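PDB 4KQ9: ribose ABC transporter, substrate binding protein from Conexibacter woesei, which probably binds ribose or a related sugar in the periplasm and delivers it to an ABC transporter for uptake. Local coordinates for residues S110-A113 / E114-R117; I19-F22 / N23-G26; K30-A33 / T34-R37. The protein carries 1 engineered substitution. All coordinates share one frame; numbering follows the deposited sequence.

Overall arrangement
Interactions 2 and 3 lie on one helix, 20-35, the connection of the beta-alpha-beta unit formed with strands 9-15 and 39-45 of the six-stranded parallel sheet. Interaction 2 is its first turns and interaction 3 its C-terminal end, their centres about 17 Å apart. Interaction 1 comes later in the chain, where strand 106-109 of the same sheet gives way to helix 112-126; its centre is about 20 Å from that of interaction 2, with nearest atoms about 6 Å apart, and about 28 Å from that of interaction 3. Together they show how one helix begins and ends, and how the chain leaves the sheet toward the second domain of this two-domain binding-protein fold.

Interaction 1: S110-A113 / E114-R117; sequences SDFA and EIGR
D111 caps helix 112-126 from the N-cap position, and its carboxylate reaches forward to the backbone N-H groups of A113 and E114. Its CB rests against CB of E114 at 3.8 Å, the two side chains crossing at about a right angle. With CG anti to the backbone N (chi1 180°), the carboxylate is carried alongside the first turn. OD1 is then shared by two N-H groups, E114 N at 3.3 Å and A113 N at 3.1 Å. Both bonds are weak, yet they serve amides at the start of the helix, which lack the preceding turn of carbonyls, and an aspartate is well suited to this because its short chain brings a negative oxygen to the end of the helix. The other oxygen, OD2, lies 3.6 Å from CB of E114. R117 NH1 is 4.0 Å from OD2 in one of two conformers, a charge attraction short of a salt bridge and doubtful as a fixed feature.

The cap's main chain joins in: I115 N donates to D111 O at 3.1 Å. One residue on, G116 N donates to F112 O in a nearly straight bond (168°). CD1 of I115 lies at the edge of the F112 ring, 4.2 Å from that ring's CD1.

The turn follows strand 106-109 directly, S110 being tied to Q245 through its hydroxyl and to R271 through its carbonyl. A113 and R117 lean on helix 143-159, and F112 meets F144 of that helix edge-to-face, so the helix start, just after the chain leaves the sheet, is packed against helix 143-159.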
loop_
_atom_site.group_PDB
_atom_site.type_symbol
_atom_site.label_atom_id
_atom_site.label_comp_id
_atom_site.label_asym_id
_atom_site.label_seq_id
_atom_site.Cartn_x
_atom_site.Cartn_y
_atom_site.Cartn_z
ATOM N N SER A 110 -4.078 0.665 4.413
ATOM C CA SER A 110 -4.799 -0.413 3.739
ATOM C C SER A 110 -4.787 -1.684 4.572
ATOM O O SER A 110 -3.885 -1.911 5.345
ATOM C CB SER A 110 -4.158 -0.771 2.361
ATOM O OG SER A 110 -4.062 0.332 1.552
ATOM N N ASP A 111 -5.794 -2.510 4.326
ATOM C CA ASP A 111 -5.867 -3.872 4.811
ATOM C C ASP A 111 -5.229 -4.776 3.761
ATOM O O ASP A 111 -5.859 -5.101 2.735
ATOM C CB ASP A 111 -7.340 -4.230 4.944
ATOM C CG ASP A 111 -7.571 -5.661 5.449
ATOM O OD1 ASP A 111 -6.608 -6.423 5.625
ATOM O OD2 ASP A 111 -8.764 -5.990 5.652
ATOM N N PHE A 112 -3.987 -5.123 4.005
ATOM C CA PHE A 112 -3.179 -5.845 3.038
ATOM C C PHE A 112 -3.803 -7.239 2.767
ATOM O O PHE A 112 -3.698 -7.716 1.657
ATOM C CB PHE A 112 -1.746 -6.000 3.504
ATOM C CG PHE A 112 -0.985 -4.702 3.742
ATOM C CD1 PHE A 112 -1.165 -3.588 2.953
ATOM C CD2 PHE A 112 0.040 -4.675 4.726
ATOM C CE1 PHE A 112 -0.452 -2.418 3.175
ATOM C CE2 PHE A 112 0.784 -3.516 4.937
ATOM C CZ PHE A 112 0.531 -2.375 4.161
ATOM N N ALA A 113 -4.509 -7.828 3.746
ATOM C CA ALA A 113 -5.220 -9.138 3.564
ATOM C C ALA A 113 -6.356 -9.031 2.634
ATOM O O ALA A 113 -6.598 -9.922 1.833
ATOM C CB ALA A 113 -5.711 -9.654 4.913
ATOM N N GLU A 114 -7.066 -7.891 2.681
ATOM C CA GLU A 114 -8.111 -7.595 1.724
ATOM C C GLU A 114 -7.586 -7.462 0.294
ATOM O O GLU A 114 -8.176 -8.005 -0.619
ATOM C CB GLU A 114 -8.809 -6.296 2.079
ATOM C CG GLU A 114 -10.261 -6.322 1.725
ATOM C CD GLU A 114 -10.608 -5.294 0.685
ATOM O OE1 GLU A 114 -10.675 -4.084 1.016
ATOM O OE2 GLU A 114 -10.838 -5.702 -0.469
ATOM N N ILE A 115 -6.485 -6.743 0.131
ATOM C CA ILE A 115 -5.801 -6.673 -1.184
ATOM C C ILE A 115 -5.566 -8.094 -1.767
ATOM O O ILE A 115 -5.894 -8.324 -2.901
ATOM C CB ILE A 115 -4.504 -5.898 -1.081
ATOM C CG1 ILE A 115 -4.867 -4.426 -0.745
ATOM C CG2 ILE A 115 -3.773 -5.907 -2.418
ATOM C CD1 ILE A 115 -3.729 -3.564 -0.344
ATOM N N GLY A 116 -4.989 -8.967 -0.996
ATOM C CA GLY A 116 -4.749 -10.406 -1.364
ATOM C C GLY A 116 -5.978 -11.189 -1.757
ATOM O O GLY A 116 -5.967 -11.910 -2.754
ATOM N N ARG A 117 -7.079 -11.021 -1.018
ATOM C CA ARG A 117 -8.342 -11.696 -1.347
ATOM C C ARG A 117 -8.966 -11.150 -2.608
ATOM O O ARG A 117 -9.570 -11.900 -3.395
ATOM C CB ARG A 117 -9.363 -11.550 -0.199
ATOM C CG ARG A 117 -9.060 -12.421 1.006
ATOM C CD ARG A 117 -10.189 -12.449 2.051
ATOM N NE ARG A 117 -9.842 -11.610 3.183
ATOM C CZ ARG A 117 -10.216 -10.340 3.307
ATOM N NH1 ARG A 117 -9.823 -9.667 4.347
ATOM N NH2 ARG A 117 -10.995 -9.758 2.400
#

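Interaction 2: I19-F22 / N23-G26; sequences IPFF and NRIG
N23 N donates to I19 O at 3.0 Å, which closes the first turn of helix 20-35, the crossover helix of a beta-alpha-beta unit in the parallel sheet. P20 starts the helix, where a proline fits well because no carbonyl one turn earlier waits for its missing N-H. Its own carbonyl accepts R24 N at 2.9 Å. The same N-H also makes a weak hydrogen bond to F21 O, which is satisfied chiefly by I25 N at 3.1 Å. F22 O takes G26 N in a bond that is almost straight, at 172°. The asparagine side chain reaches backward: ND2 of N23 donates to A17 O, just before the turn, while staying close to I19 O without bonding it.

R24 folds back over this turn. Bent at chi3 (-45°), it lays one face of its guanidinium over P20 O and the CA of F21, and brings NH1 to 3.9 Å from CB of P20. NH2 comes to the edge of the F21 ring rather than its face, the two planes being 78° apart, and NE is held by a salt bridge to E297. A leucine in its place would probably leave E297 without its positive mate and the turn at P20 and F21 without the flat group that covers it.

On another side the contact is apolar. CD1 of I25 touches CE2 of F21 at 3.7 Å, its CG1 lying over that ring's face, and A247 of helix 247-264 packs on F21, R24 and I25 alike. Between the two phenylalanines, F21 CD2 stands 3.7 Å above the F22 ring plane, over the centre of the ring.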
loop_
_atom_site.group_PDB
_atom_site.type_symbol
_atom_site.label_atom_id
_atom_site.label_comp_id
_atom_site.label_asym_id
_atom_site.label_seq_id
_atom_site.Cartn_x
_atom_site.Cartn_y
_atom_site.Cartn_z
ATOM N N ILE A 19 9.533 9.182 -3.974
ATOM C CA ILE A 19 8.575 8.040 -4.062
ATOM C C ILE A 19 7.167 8.558 -4.308
ATOM O O ILE A 19 6.616 9.343 -3.487
ATOM C CB ILE A 19 8.601 7.172 -2.807
ATOM C CG1 ILE A 19 10.025 6.742 -2.470
ATOM C CG2 ILE A 19 7.653 5.972 -2.980
ATOM C CD1 ILE A 19 10.220 6.411 -1.013
ATOM N N PRO A 20 6.578 8.190 -5.468
ATOM C CA PRO A 20 5.282 8.764 -5.820
ATOM C C PRO A 20 4.204 8.537 -4.744
ATOM O O PRO A 20 3.466 9.437 -4.414
ATOM C CB PRO A 20 4.920 8.019 -7.102
ATOM C CG PRO A 20 6.272 7.879 -7.774
ATOM C CD PRO A 20 7.171 7.464 -6.621
ATOM N N PHE A 21 4.161 7.336 -4.197
ATOM C CA PHE A 21 3.075 6.963 -3.267
ATOM C C PHE A 21 3.061 7.927 -2.061
ATOM O O PHE A 21 2.051 8.479 -1.734
ATOM C CB PHE A 21 3.300 5.534 -2.847
ATOM C CG PHE A 21 2.320 5.039 -1.813
ATOM C CD1 PHE A 21 1.010 4.710 -2.183
ATOM C CD2 PHE A 21 2.703 4.910 -0.488
ATOM C CE1 PHE A 21 0.113 4.228 -1.220
ATOM C CE2 PHE A 21 1.806 4.424 0.466
ATOM C CZ PHE A 21 0.503 4.093 0.068
ATOM N N PHE A 22 4.212 8.143 -1.440
ATOM C CA PHE A 22 4.331 9.048 -0.259
ATOM C C PHE A 22 4.206 10.495 -0.602
ATOM O O PHE A 22 3.576 11.269 0.142
ATOM C CB PHE A 22 5.586 8.747 0.554
ATOM C CG PHE A 22 5.600 7.356 1.107
ATOM C CD1 PHE A 22 4.853 7.037 2.225
ATOM C CD2 PHE A 22 6.319 6.351 0.475
ATOM C CE1 PHE A 22 4.794 5.741 2.691
ATOM C CE2 PHE A 22 6.269 5.043 0.936
ATOM C CZ PHE A 22 5.535 4.742 2.073
ATOM N N ASN A 23 4.643 10.873 -1.804
ATOM C CA ASN A 23 4.328 12.175 -2.293
ATOM C C ASN A 23 2.825 12.393 -2.346
ATOM O O ASN A 23 2.368 13.447 -1.961
ATOM C CB ASN A 23 5.011 12.466 -3.658
ATOM C CG ASN A 23 6.499 12.756 -3.506
ATOM O OD1 ASN A 23 6.933 13.264 -2.498
ATOM N ND2 ASN A 23 7.290 12.398 -4.510
ATOM N N ARG A 24 2.041 11.399 -2.784
ATOM C CA ARG A 24 0.612 11.580 -2.943
ATOM C C ARG A 24 -0.086 11.617 -1.584
ATOM O O ARG A 24 -1.091 12.299 -1.412
ATOM C CB ARG A 24 -0.028 10.472 -3.823
ATOM C CG ARG A 24 -0.064 10.802 -5.337
ATOM C CD ARG A 24 -1.032 9.915 -6.153
ATOM N NE ARG A 24 -0.959 8.465 -5.828
ATOM C CZ ARG A 24 0.009 7.618 -6.210
ATOM N NH1 ARG A 24 1.030 8.052 -6.958
ATOM N NH2 ARG A 24 -0.039 6.328 -5.859
ATOM N N ILE A 25 0.387 10.836 -0.662
ATOM C CA ILE A 25 -0.173 10.921 0.706
ATOM C C ILE A 25 0.051 12.363 1.270
ATOM O O ILE A 25 -0.860 12.946 1.799
ATOM C CB ILE A 25 0.438 9.918 1.643
ATOM C CG1 ILE A 25 0.168 8.477 1.170
ATOM C CG2 ILE A 25 -0.172 10.094 3.013
ATOM C CD1 ILE A 25 0.647 7.473 2.175
ATOM N N GLY A 26 1.274 12.895 1.121
ATOM C CA GLY A 26 1.573 14.270 1.538
ATOM C C GLY A 26 0.618 15.274 0.945
ATOM O O GLY A 26 0.116 16.137 1.649
#

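Interaction 3: K30-A33 / T34-R37; sequences KAQA and TVRR
R36 N donates to Q32 O at 3.0 Å, and the two side chains then run out to acidic residues of helix 247-264, sharing D256. NE2 of Q32 and NH1 of R36 both bind D256 OD1, while NH2 of R36 forms salt bridges with D260 and E263.

Two residues back, K30 O receives T34 N at 3.3 Å and also a bridging water 2.7 Å away, which is in turn hydrogen-bonded to T34 OG1. A hydroxyl suits this solvent-facing position because it can hold such a water against the helix. The helix then ends in a Schellman motif, in which R37 takes positive phi (62°) with two bonds back into the last turn. R37 N also donates to T34 O at 3.1 Å.

Packing surrounds these bonds. The glutamine chain bends at chi2 (60°), which brings the amide alongside V35 and the CD of R36. OE1 of Q32 lies 3.8 Å from CB of V35, and NE2 of Q32 is as far from CD of R36, the amide and guanidinium planes standing nearly perpendicular. A33, small enough for a buried site, faces F40 of strand 39-45.

Because R36 meets three carboxylates and Q32 shares one of them, the last turn of helix 20-35 is probably held to helix 247-264 by charge as well as by packing, with the arginine likely to offset the crowded negative charge there.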
loop_
_atom_site.group_PDB
_atom_site.type_symbol
_atom_site.label_atom_id
_atom_site.label_comp_id
_atom_site.label_asym_id
_atom_site.label_seq_id
_atom_site.Cartn_x
_atom_site.Cartn_y
_atom_site.Cartn_z
ATOM N N LYS A 30 -1.973 17.560 3.005
ATOM C CA LYS A 30 -1.868 19.026 2.894
ATOM C C LYS A 30 -3.147 19.670 2.546
ATOM O O LYS A 30 -3.543 20.624 3.192
ATOM C CB LYS A 30 -0.817 19.429 1.850
ATOM C CG LYS A 30 0.588 19.351 2.355
ATOM C CD LYS A 30 1.571 20.076 1.426
ATOM C CE LYS A 30 2.319 19.113 0.510
ATOM N NZ LYS A 30 2.913 19.848 -0.637
ATOM N N ALA A 31 -3.853 19.128 1.569
ATOM C CA ALA A 31 -5.095 19.676 1.179
ATOM C C ALA A 31 -6.106 19.637 2.335
ATOM O O ALA A 31 -6.913 20.586 2.561
ATOM C CB ALA A 31 -5.641 18.939 -0.024
ATOM N N GLN A 32 -6.156 18.515 3.043
ATOM C CA GLN A 32 -7.179 18.457 4.104
ATOM C C GLN A 32 -6.813 19.292 5.316
ATOM O O GLN A 32 -7.694 19.701 6.042
ATOM C CB GLN A 32 -7.501 17.035 4.546
ATOM C CG GLN A 32 -8.786 16.902 5.415
ATOM C CD GLN A 32 -10.096 17.337 4.813
ATOM O OE1 GLN A 32 -10.232 17.575 3.622
ATOM N NE2 GLN A 32 -11.092 17.423 5.651
ATOM N N ALA A 33 -5.539 19.420 5.592
ATOM C CA ALA A 33 -5.072 20.212 6.675
ATOM C C ALA A 33 -5.518 21.678 6.550
ATOM O O ALA A 33 -5.919 22.316 7.540
ATOM C CB ALA A 33 -3.582 20.092 6.746
ATOM N N THR A 34 -5.543 22.156 5.297
ATOM C CA THR A 34 -6.046 23.462 4.986
ATOM C C THR A 34 -7.514 23.565 5.300
ATOM O O THR A 34 -7.927 24.552 5.895
ATOM C CB THR A 34 -5.777 23.768 3.490
ATOM O OG1 THR A 34 -4.346 23.850 3.323
ATOM C CG2 THR A 34 -6.509 25.019 3.020
ATOM N N VAL A 35 -8.285 22.548 4.918
ATOM C CA VAL A 35 -9.693 22.552 5.165
ATOM C C VAL A 35 -10.037 22.590 6.645
ATOM O O VAL A 35 -10.964 23.276 7.071
ATOM C CB VAL A 35 -10.317 21.293 4.543
ATOM C CG1 VAL A 35 -11.744 21.144 5.014
ATOM C CG2 VAL A 35 -10.260 21.394 3.005
ATOM N N ARG A 36 -9.300 21.826 7.421
ATOM C CA ARG A 36 -9.530 21.749 8.870
ATOM C C ARG A 36 -8.818 22.904 9.622
ATOM O O ARG A 36 -8.876 22.979 10.853
ATOM C CB ARG A 36 -9.007 20.414 9.390
ATOM C CG ARG A 36 -9.704 19.171 8.856
ATOM C CD ARG A 36 -11.208 19.272 9.004
ATOM N NE ARG A 36 -11.611 19.261 10.415
ATOM C CZ ARG A 36 -11.965 18.164 11.101
ATOM N NH1 ARG A 36 -11.940 16.964 10.538
ATOM N NH2 ARG A 36 -12.371 18.261 12.361
ATOM N N ARG A 37 -8.086 23.722 8.890
ATOM C CA ARG A 37 -7.371 24.888 9.407
ATOM C C ARG A 37 -6.286 24.619 10.425
ATOM O O ARG A 37 -6.082 25.403 11.342
ATOM C CB ARG A 37 -8.363 25.936 9.917
ATOM C CG ARG A 37 -9.166 26.520 8.771
ATOM C CD ARG A 37 -9.865 27.827 9.106
ATOM N NE ARG A 37 -11.055 27.553 9.879
ATOM C CZ ARG A 37 -11.360 28.099 11.053
ATOM N NH1 ARG A 37 -12.487 27.721 11.647
ATOM N NH2 ARG A 37 -10.591 29.030 11.634
HETATM O O HOH W 1 -2.028 22.328 4.559
#